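Local coordinates for SusD-like carbohydrate binding protein BF1063 (Bacteroides fragilis NCTC 9343, PDB 3I4G) that probably binds carbohydrate at the outer membrane as a SusD-like protein, at residues V40-S45 with P267-S272; M53-H58 with W278-P283; Y257-L262 with S377-T382. All coordinates share one frame; numbering follows the deposited sequence.

Interaction 1: residues V40-S45 with P267-S272; sequences VEYNPS and PQHALS
His-269 reaches from its helix against Val-40, Glu-41 and Tyr-42. His-269 CE1 meets Glu-41 O at 3.1 Å, with the oxygen at the ring edge and near the ring plane. Tyr-42 CD1 also lies at the ring edge, but on the NE2 side of CE1, 3.8 Å from His-269 CE1. The two rings are steeply inclined, with planes 80° apart and centroids 5.5 Å apart. Val-40 divides its two methyl groups between neighbouring residues. Val-40 CG1 is anti to the backbone N (chi1 172°) and lies 3.8 Å from His-269 CE1, while Val-40 CG2 packs 3.9 Å from Gln-268 CG. The contact joins the loop between helices 21-33 and 50-54 to helix 266-270 of the SusD fold. No hydrogen bond crosses it directly. Instead, Tyr-50 OH bonds to both His-269 ND1 and Glu-41 N, and so bridges the two sides. His-269 NE2 bonds to a sulfonate oxygen of a bound EPE buffer molecule, probably from the crystallisation liquor. These two imidazole bonds help to set the ring's rotation in this crystal. On the loop side, Ser-45 OG donates to the syn lone pair of Glu-41 OE1 at 2.7 Å, and Glu-41 OE2 is held by Ser-49 OG and His-51 N.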
loop_
_atom_site.group_PDB
_atom_site.type_symbol
_atom_site.label_atom_id
_atom_site.label_comp_id
_atom_site.label_asym_id
_atom_site.label_seq_id
_atom_site.Cartn_x
_atom_site.Cartn_y
_atom_site.Cartn_z
ATOM N N VAL A 40 -3.374 -7.015 -16.802
ATOM C CA VAL A 40 -1.969 -6.762 -16.501
ATOM C C VAL A 40 -1.601 -5.333 -16.802
ATOM O O VAL A 40 -1.993 -4.786 -17.853
ATOM C CB VAL A 40 -1.102 -7.706 -17.310
ATOM C CG1 VAL A 40 0.389 -7.386 -17.195
ATOM C CG2 VAL A 40 -1.384 -9.172 -16.868
ATOM N N GLU A 41 -0.867 -4.721 -15.883
ATOM C CA GLU A 41 -0.320 -3.374 -16.107
ATOM C C GLU A 41 1.152 -3.428 -15.789
ATOM O O GLU A 41 1.580 -4.100 -14.863
ATOM C CB GLU A 41 -1.043 -2.331 -15.283
ATOM C CG GLU A 41 -0.994 -2.527 -13.800
ATOM C CD GLU A 41 -1.644 -1.442 -12.997
ATOM O OE1 GLU A 41 -2.436 -0.643 -13.552
ATOM O OE2 GLU A 41 -1.345 -1.340 -11.787
ATOM N N TYR A 42 1.938 -2.671 -16.554
ATOM C CA TYR A 42 3.393 -2.639 -16.432
ATOM C C TYR A 42 3.883 -1.405 -15.723
ATOM O O TYR A 42 5.088 -1.203 -15.565
ATOM C CB TYR A 42 4.027 -2.760 -17.819
ATOM C CG TYR A 42 3.655 -4.083 -18.457
ATOM C CD1 TYR A 42 4.256 -5.265 -18.035
ATOM C CD2 TYR A 42 2.641 -4.165 -19.412
ATOM C CE1 TYR A 42 3.894 -6.481 -18.607
ATOM C CE2 TYR A 42 2.284 -5.390 -19.957
ATOM C CZ TYR A 42 2.919 -6.521 -19.534
ATOM O OH TYR A 42 2.580 -7.770 -20.089
ATOM N N ASN A 43 2.937 -0.613 -15.204
ATOM C CA ASN A 43 3.192 0.606 -14.483
ATOM C C ASN A 43 1.899 0.971 -13.777
ATOM O O ASN A 43 0.847 0.391 -14.077
ATOM C CB ASN A 43 3.678 1.706 -15.436
ATOM C CG ASN A 43 2.912 1.748 -16.690
ATOM O OD1 ASN A 43 1.709 2.053 -16.703
ATOM N ND2 ASN A 43 3.578 1.346 -17.787
ATOM N N PRO A 44 1.942 1.922 -12.843
ATOM C CA PRO A 44 0.708 2.282 -12.146
ATOM C C PRO A 44 -0.353 2.866 -13.048
ATOM O O PRO A 44 -0.024 3.649 -13.921
ATOM C CB PRO A 44 1.173 3.356 -11.152
ATOM C CG PRO A 44 2.607 3.033 -10.903
ATOM C CD PRO A 44 3.104 2.619 -12.274
ATOM N N SER A 45 -1.604 2.491 -12.841
ATOM C CA SER A 45 -2.723 3.160 -13.461
ATOM C C SER A 45 -3.482 4.016 -12.467
ATOM O O SER A 45 -4.358 4.787 -12.857
ATOM C CB SER A 45 -3.691 2.173 -14.114
ATOM O OG SER A 45 -4.243 1.304 -13.169
ATOM N N PRO A 267 -2.185 -11.777 -10.310
ATOM C CA PRO A 267 -1.663 -13.155 -10.335
ATOM C C PRO A 267 -0.639 -13.418 -11.445
ATOM O O PRO A 267 0.407 -14.029 -11.202
ATOM C CB PRO A 267 -2.924 -13.992 -10.507
ATOM C CG PRO A 267 -4.018 -13.113 -9.949
ATOM C CD PRO A 267 -3.651 -11.753 -10.437
ATOM N N GLN A 268 -0.930 -12.979 -12.670
ATOM C CA GLN A 268 0.043 -13.165 -13.734
ATOM C C GLN A 268 1.370 -12.558 -13.349
ATOM O O GLN A 268 2.455 -13.104 -13.647
ATOM C CB GLN A 268 -0.483 -12.498 -15.006
ATOM C CG GLN A 268 0.527 -12.511 -16.170
ATOM C CD GLN A 268 0.760 -13.886 -16.718
ATOM O OE1 GLN A 268 0.046 -14.312 -17.633
ATOM N NE2 GLN A 268 1.704 -14.619 -16.131
ATOM N N HIS A 269 1.325 -11.389 -12.742
ATOM C CA HIS A 269 2.541 -10.701 -12.410
ATOM C C HIS A 269 3.282 -11.223 -11.209
ATOM O O HIS A 269 4.518 -11.200 -11.226
ATOM C CB HIS A 269 2.304 -9.182 -12.179
ATOM C CG HIS A 269 2.955 -8.334 -13.224
ATOM N ND1 HIS A 269 2.340 -7.238 -13.791
ATOM C CD2 HIS A 269 4.183 -8.422 -13.785
ATOM C CE1 HIS A 269 3.163 -6.710 -14.687
ATOM N NE2 HIS A 269 4.287 -7.407 -14.704
ATOM N N ALA A 270 2.560 -11.678 -10.199
ATOM C CA ALA A 270 3.183 -11.940 -8.889
ATOM C C ALA A 270 3.162 -13.378 -8.389
ATOM O O ALA A 270 3.757 -13.649 -7.355
ATOM C CB ALA A 270 2.585 -11.030 -7.821
ATOM N N LEU A 271 2.449 -14.276 -9.070
ATOM C CA LEU A 271 2.615 -15.692 -8.802
ATOM C C LEU A 271 3.989 -16.124 -9.316
ATOM O O LEU A 271 4.622 -15.445 -10.139
ATOM C CB LEU A 271 1.525 -16.537 -9.484
ATOM C CG LEU A 271 0.132 -16.320 -8.926
ATOM C CD1 LEU A 271 -0.935 -17.118 -9.724
ATOM C CD2 LEU A 271 -0.003 -16.682 -7.413
ATOM N N SER A 272 4.463 -17.293 -8.862
ATOM C CA SER A 272 5.721 -17.832 -9.344
ATOM C C SER A 272 5.467 -18.725 -10.563
ATOM O O SER A 272 4.313 -19.043 -10.907
ATOM C CB SER A 272 6.467 -18.572 -8.226
ATOM O OG SER A 272 5.915 -19.846 -8.000
#

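Interaction 2: residues M53-H58 with W278-P283; sequences MIMMEH and WSLVNP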
loop_
_atom_site.group_PDB
_atom_site.type_symbol
_atom_site.label_atom_id
_atom_site.label_comp_id
_atom_site.label_asym_id
_atom_site.label_seq_id
_atom_site.Cartn_x
_atom_site.Cartn_y
_atom_site.Cartn_z
HETATM N N MSE A 53 -0.137 0.682 -5.982
HETATM C CA MSE A 53 -0.218 0.535 -4.546
HETATM C C MSE A 53 0.674 -0.590 -4.023
HETATM O O MSE A 53 1.739 -0.335 -3.480
HETATM C CB MSE A 53 -1.686 0.313 -4.138
HETATM C CG MSE A 53 -1.934 0.166 -2.602
HETATM SE SE MSE A 53 -3.766 0.218 -2.123
HETATM C CE MSE A 53 -4.220 -1.562 -2.829
ATOM N N ILE A 54 0.290 -1.840 -4.230
ATOM C CA ILE A 54 1.029 -2.995 -3.681
ATOM C C ILE A 54 2.476 -2.965 -4.075
ATOM O O ILE A 54 3.372 -3.110 -3.223
ATOM C CB ILE A 54 0.348 -4.305 -4.114
ATOM C CG1 ILE A 54 -1.019 -4.422 -3.457
ATOM C CG2 ILE A 54 1.205 -5.536 -3.764
ATOM C CD1 ILE A 54 -1.953 -5.435 -4.176
HETATM N N MSE A 55 2.748 -2.694 -5.350
HETATM C CA MSE A 55 4.136 -2.726 -5.779
HETATM C C MSE A 55 4.955 -1.539 -5.339
HETATM O O MSE A 55 6.181 -1.599 -5.504
HETATM C CB MSE A 55 4.222 -2.925 -7.283
HETATM C CG MSE A 55 3.650 -4.268 -7.710
HETATM SE SE MSE A 55 3.817 -4.600 -9.605
HETATM C CE MSE A 55 3.369 -6.417 -9.618
HETATM N N MSE A 56 4.365 -0.521 -4.714
HETATM C CA MSE A 56 5.187 0.475 -4.057
HETATM C C MSE A 56 6.022 -0.176 -2.970
HETATM O O MSE A 56 6.991 0.420 -2.517
HETATM C CB MSE A 56 4.382 1.623 -3.431
HETATM C CG MSE A 56 3.831 2.563 -4.412
HETATM SE SE MSE A 56 3.296 4.239 -3.575
HETATM C CE MSE A 56 4.544 5.497 -4.374
ATOM N N GLU A 57 5.684 -1.381 -2.519
ATOM C CA GLU A 57 6.535 -2.033 -1.536
ATOM C C GLU A 57 7.939 -2.261 -2.100
ATOM O O GLU A 57 8.903 -2.358 -1.336
ATOM C CB GLU A 57 5.922 -3.363 -1.062
ATOM C CG GLU A 57 6.099 -3.617 0.394
ATOM C CD GLU A 57 5.123 -2.899 1.282
ATOM O OE1 GLU A 57 4.484 -1.917 0.883
ATOM O OE2 GLU A 57 5.040 -3.277 2.433
ATOM N N HIS A 58 8.058 -2.345 -3.411
ATOM C CA HIS A 58 9.367 -2.458 -4.065
ATOM C C HIS A 58 10.283 -1.272 -3.861
ATOM O O HIS A 58 11.495 -1.379 -4.109
ATOM C CB HIS A 58 9.228 -2.659 -5.593
ATOM C CG HIS A 58 8.412 -3.838 -5.981
ATOM N ND1 HIS A 58 8.084 -4.108 -7.292
ATOM C CD2 HIS A 58 7.781 -4.766 -5.226
ATOM C CE1 HIS A 58 7.333 -5.202 -7.326
ATOM N NE2 HIS A 58 7.116 -5.609 -6.087
ATOM N N TRP A 278 4.949 -14.460 -13.201
ATOM C CA TRP A 278 6.224 -13.867 -13.585
ATOM C C TRP A 278 7.113 -13.441 -12.406
ATOM O O TRP A 278 8.192 -12.876 -12.622
ATOM C CB TRP A 278 5.968 -12.677 -14.518
ATOM C CG TRP A 278 5.253 -13.040 -15.799
ATOM C CD1 TRP A 278 5.293 -14.245 -16.453
ATOM C CD2 TRP A 278 4.469 -12.167 -16.604
ATOM N NE1 TRP A 278 4.552 -14.170 -17.619
ATOM C CE2 TRP A 278 4.027 -12.911 -17.728
ATOM C CE3 TRP A 278 4.057 -10.838 -16.463
ATOM C CZ2 TRP A 278 3.218 -12.341 -18.731
ATOM C CZ3 TRP A 278 3.261 -10.286 -17.463
ATOM C CH2 TRP A 278 2.824 -11.040 -18.542
ATOM N N SER A 279 6.674 -13.667 -11.167
ATOM C CA SER A 279 7.495 -13.403 -9.969
ATOM C C SER A 279 7.988 -11.977 -9.881
ATOM O O SER A 279 9.119 -11.729 -9.490
ATOM C CB SER A 279 8.699 -14.363 -9.891
ATOM O OG SER A 279 8.286 -15.729 -9.920
ATOM N N LEU A 280 7.151 -11.000 -10.204
ATOM C CA LEU A 280 7.633 -9.596 -10.166
ATOM C C LEU A 280 7.832 -9.073 -8.743
ATOM O O LEU A 280 8.733 -8.290 -8.505
ATOM C CB LEU A 280 6.690 -8.687 -10.955
ATOM C CG LEU A 280 7.150 -7.226 -11.089
ATOM C CD1 LEU A 280 8.541 -7.126 -11.683
ATOM C CD2 LEU A 280 6.176 -6.382 -11.908
ATOM N N VAL A 281 6.955 -9.473 -7.808
ATOM C CA VAL A 281 6.955 -8.998 -6.395
ATOM C C VAL A 281 7.822 -9.879 -5.512
ATOM O O VAL A 281 7.532 -11.043 -5.356
ATOM C CB VAL A 281 5.523 -8.947 -5.833
ATOM C CG1 VAL A 281 5.556 -8.416 -4.408
ATOM C CG2 VAL A 281 4.651 -8.112 -6.736
ATOM N N ASN A 282 8.943 -9.354 -4.977
ATOM C CA ASN A 282 9.923 -10.152 -4.226
ATOM C C ASN A 282 10.237 -9.591 -2.825
ATOM O O ASN A 282 11.028 -8.650 -2.691
ATOM C CB ASN A 282 11.252 -10.206 -5.021
ATOM C CG ASN A 282 11.169 -10.765 -6.444
ATOM O OD1 ASN A 282 12.116 -10.590 -7.198
ATOM N ND2 ASN A 282 10.111 -11.517 -6.790
ATOM N N PRO A 283 9.618 -10.132 -1.767
ATOM C CA PRO A 283 9.953 -9.682 -0.411
ATOM C C PRO A 283 11.426 -9.831 -0.108
ATOM O O PRO A 283 12.083 -10.714 -0.621
ATOM C CB PRO A 283 9.095 -10.594 0.478
ATOM C CG PRO A 283 7.933 -11.005 -0.410
ATOM C CD PRO A 283 8.547 -11.126 -1.784
#
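The imidazole of His-58 meets Val-281 at its edge, with Val-281 CB in the ring plane. One face of the ring carries Met-55 O, 3.1 Å above the plane and offset toward the rim. His-58 NE2 leads the approach and comes within 3.4 Å of Val-281 CA. The same His-58 NE2 also lies 3.6 Å from Val-281 CG2, among carbon atoms. This nitrogen is buried and has no hydrogen-bond partner in the model. ND1 is bonded to Asp-65 OD2, which helps to fix the ring and may polarise it. Residues 55-58 form a 3-10 segment following helix 50-54. They pack on the 278-283 segment, whose strand 281-283 pairs antiparallel with strand 63-65 in a two-stranded sheet. Met-55, a selenomethionine, extends beyond CG (chi2 -177°, chi3 168°), which carries its terminal methyl between two side chains. Met-55 CE lies 3.6 Å from Leu-280 CD2 and equally close to Val-281 CG2. Leu-280 CD2 is also 3.7 Å from Met-55 SE. The Met-55 and Leu-280 side chains cross at about a right angle. On the strand side, Asn-282 ND2 donates to Ser-279 O at 2.9 Å and also to Val-281 O. Both acceptors are tilted from its amide plane.

Interaction 3: residues Y257-L262 with S377-T382; sequences YLENYL and SANGLT. With EDO (1,2-ethanediol), chain C.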
loop_
_atom_site.group_PDB
_atom_site.type_symbol
_atom_site.label_atom_id
_atom_site.label_comp_id
_atom_site.label_asym_id
_atom_site.label_seq_id
_atom_site.Cartn_x
_atom_site.Cartn_y
_atom_site.Cartn_z
ATOM N N TYR A 257 -11.984 -6.415 -7.719
ATOM C CA TYR A 257 -11.828 -6.817 -9.105
ATOM C C TYR A 257 -12.740 -8.004 -9.364
ATOM O O TYR A 257 -12.704 -8.982 -8.638
ATOM C CB TYR A 257 -10.378 -7.180 -9.358
ATOM C CG TYR A 257 -9.392 -6.070 -9.140
ATOM C CD1 TYR A 257 -8.810 -5.855 -7.915
ATOM C CD2 TYR A 257 -8.984 -5.267 -10.199
ATOM C CE1 TYR A 257 -7.898 -4.839 -7.715
ATOM C CE2 TYR A 257 -8.080 -4.246 -10.023
ATOM C CZ TYR A 257 -7.546 -4.042 -8.790
ATOM O OH TYR A 257 -6.611 -3.048 -8.627
ATOM N N LEU A 258 -13.546 -7.906 -10.413
ATOM C CA LEU A 258 -14.477 -8.947 -10.853
ATOM C C LEU A 258 -14.021 -9.409 -12.206
ATOM O O LEU A 258 -13.865 -8.609 -13.145
ATOM C CB LEU A 258 -15.902 -8.428 -10.912
ATOM C CG LEU A 258 -16.518 -7.934 -9.605
ATOM C CD1 LEU A 258 -17.942 -7.476 -9.894
ATOM C CD2 LEU A 258 -16.539 -8.980 -8.508
ATOM N N GLU A 259 -13.808 -10.716 -12.340
ATOM C CA GLU A 259 -13.254 -11.278 -13.572
ATOM C C GLU A 259 -14.091 -10.986 -14.802
ATOM O O GLU A 259 -13.533 -10.880 -15.897
ATOM C CB GLU A 259 -13.028 -12.797 -13.434
ATOM C CG GLU A 259 -14.282 -13.565 -13.194
ATOM C CD GLU A 259 -14.031 -15.049 -12.992
ATOM O OE1 GLU A 259 -12.892 -15.545 -13.169
ATOM O OE2 GLU A 259 -14.983 -15.758 -12.633
ATOM N N ASN A 260 -15.394 -10.783 -14.668
ATOM C CA ASN A 260 -16.193 -10.446 -15.878
ATOM C C ASN A 260 -16.147 -8.949 -16.288
ATOM O O ASN A 260 -16.762 -8.566 -17.292
ATOM C CB ASN A 260 -17.659 -10.902 -15.733
ATOM C CG ASN A 260 -17.828 -12.405 -15.538
ATOM O OD1 ASN A 260 -16.904 -13.212 -15.782
ATOM N ND2 ASN A 260 -19.074 -12.803 -15.142
ATOM N N TYR A 261 -15.498 -8.112 -15.481
ATOM C CA TYR A 261 -15.431 -6.660 -15.651
ATOM C C TYR A 261 -13.967 -6.289 -15.760
ATOM O O TYR A 261 -13.351 -6.606 -16.778
ATOM C CB TYR A 261 -16.149 -5.966 -14.489
ATOM C CG TYR A 261 -17.635 -6.270 -14.384
ATOM C CD1 TYR A 261 -18.078 -7.486 -13.869
ATOM C CD2 TYR A 261 -18.555 -5.362 -14.748
ATOM C CE1 TYR A 261 -19.423 -7.774 -13.765
ATOM C CE2 TYR A 261 -19.935 -5.620 -14.635
ATOM C CZ TYR A 261 -20.355 -6.828 -14.127
ATOM O OH TYR A 261 -21.690 -7.094 -13.959
ATOM N N LEU A 262 -13.405 -5.665 -14.750
ATOM C CA LEU A 262 -11.995 -5.310 -14.752
ATOM C C LEU A 262 -11.308 -6.270 -13.810
ATOM O O LEU A 262 -11.293 -6.083 -12.614
ATOM C CB LEU A 262 -11.782 -3.850 -14.347
ATOM C CG LEU A 262 -12.464 -2.786 -15.217
ATOM C CD1 LEU A 262 -12.078 -1.381 -14.659
ATOM C CD2 LEU A 262 -12.141 -2.926 -16.678
ATOM N N SER A 377 -6.704 -11.868 -15.707
ATOM C CA SER A 377 -7.952 -11.158 -15.454
ATOM C C SER A 377 -8.746 -11.972 -14.445
ATOM O O SER A 377 -9.695 -12.691 -14.768
ATOM C CB SER A 377 -8.716 -10.979 -16.751
ATOM O OG SER A 377 -9.913 -10.232 -16.568
ATOM N N ALA A 378 -8.363 -11.795 -13.192
ATOM C CA ALA A 378 -8.863 -12.578 -12.068
ATOM C C ALA A 378 -9.739 -11.765 -11.162
ATOM O O ALA A 378 -9.712 -10.531 -11.143
ATOM C CB ALA A 378 -7.657 -13.116 -11.256
ATOM N N ASN A 379 -10.514 -12.483 -10.354
ATOM C CA ASN A 379 -11.161 -11.863 -9.240
ATOM C C ASN A 379 -10.087 -11.460 -8.247
ATOM O O ASN A 379 -9.058 -12.122 -8.120
ATOM C CB ASN A 379 -12.111 -12.842 -8.554
ATOM C CG ASN A 379 -13.298 -13.185 -9.377
ATOM O OD1 ASN A 379 -13.895 -12.349 -10.048
ATOM N ND2 ASN A 379 -13.704 -14.442 -9.271
ATOM N N GLY A 380 -10.297 -10.397 -7.512
ATOM C CA GLY A 380 -9.336 -9.952 -6.507
ATOM C C GLY A 380 -9.932 -8.947 -5.576
ATOM O O GLY A 380 -10.951 -8.322 -5.879
ATOM N N LEU A 381 -9.305 -8.756 -4.420
ATOM C CA LEU A 381 -9.752 -7.763 -3.455
ATOM C C LEU A 381 -8.523 -7.218 -2.751
ATOM O O LEU A 381 -7.822 -7.971 -2.037
ATOM C CB LEU A 381 -10.751 -8.393 -2.502
ATOM C CG LEU A 381 -11.528 -7.544 -1.507
ATOM C CD1 LEU A 381 -10.610 -6.925 -0.441
ATOM C CD2 LEU A 381 -12.304 -6.471 -2.238
ATOM N N THR A 382 -8.253 -5.928 -2.944
ATOM C CA THR A 382 -7.071 -5.293 -2.342
ATOM C C THR A 382 -7.505 -4.151 -1.439
ATOM O O THR A 382 -7.907 -3.067 -1.926
ATOM C CB THR A 382 -6.089 -4.812 -3.406
ATOM O OG1 THR A 382 -6.713 -3.810 -4.206
ATOM C CG2 THR A 382 -5.660 -5.973 -4.290
HETATM C C1 EDO C . -6.500 -13.809 -7.320
HETATM O O1 EDO C . -6.512 -12.367 -7.427
HETATM C C2 EDO C . -7.082 -14.107 -5.944
HETATM O O2 EDO C . -6.612 -15.372 -5.526
HETATM O O HOH W 1 -5.250 -2.926 -6.394
HETATM O O HOH W 2 -10.315 -15.317 -14.032
HETATM O O HOH W 3 -11.422 -13.229 -16.888
#
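A short antiparallel pairing joins the end of strand 254-257 to the start of strand 380-386. Tyr-257 and Gly-380 form its hydrogen-bonded pair. Tyr-257 N donates to Gly-380 O at 2.8 Å, almost straight at 173°. Gly-380 N returns a bond to Tyr-257 O at 3.0 Å. Asn-379 CA adds a C-H...O contact to Tyr-257 O.

Beyond this pair a side chain adds a third bond. Asn-379 CG is anti to its carbonyl carbon (chi1 -69°), and this places OD1 beside the backbone of Glu-259. Asn-379 OD1 accepts from Glu-259 N at 2.8 Å, with the donor tilted from the carbonyl plane. The bond ties Asn-379 to the type I turn 258-261, which is closed by Tyr-261 N to Leu-258 O. Glu-259 CG lies 3.4 Å from Asn-379 OD1. The extended Glu-259 side chain passes the Asn-379 amide at a slant, with the carboxylate and amide planes 49° apart. Two waters span the turn end. One lies within hydrogen-bonding distance of Glu-259 OE1 and Ser-377 O. The other donates to Ser-377 O and weakly to Glu-259 O.

The Tyr-257 ring presents its edge to strand 380-386, with Gly-380 O and Thr-382 OG1 both in plane. A water bridges Tyr-257 OH (2.6 Å) and Thr-382 OG1 (2.8 Å). Asn-379 O accepts from O1 of an ethanediol, probably a crystallisation additive, which also bonds to Glu-367 N.

Ser-377 OG bonds to Asp-38, in the loop after helix 21-33. Further along the sheet, Thr-382 pairs through its backbone with Ile-255. Its side chain packs on Met-53 and Ile-54 of helix 50-54.

Interactions 1 and 2 adjoin, with centres about 9 Å apart. Helix 266-270 and strand 281-283 follow each other in the chain. His-269 O lies 2.8 Å from Leu-280 N, a probable hydrogen bond. The side chains of His-269 and Leu-280 come within about 3 and 4 Å of a bound EPE. This buffer molecule may mark a pocket, but the carbohydrate site is not established by it. Interaction 3 lies farther out, its centre about 13 Å from that of interaction 1 and about 19 Å from that of interaction 2. Pro-267 CG touches Ala-378 CB at 3.9 Å, and Ile-54 CD1 meets Thr-382 CG2 at 3.7 Å.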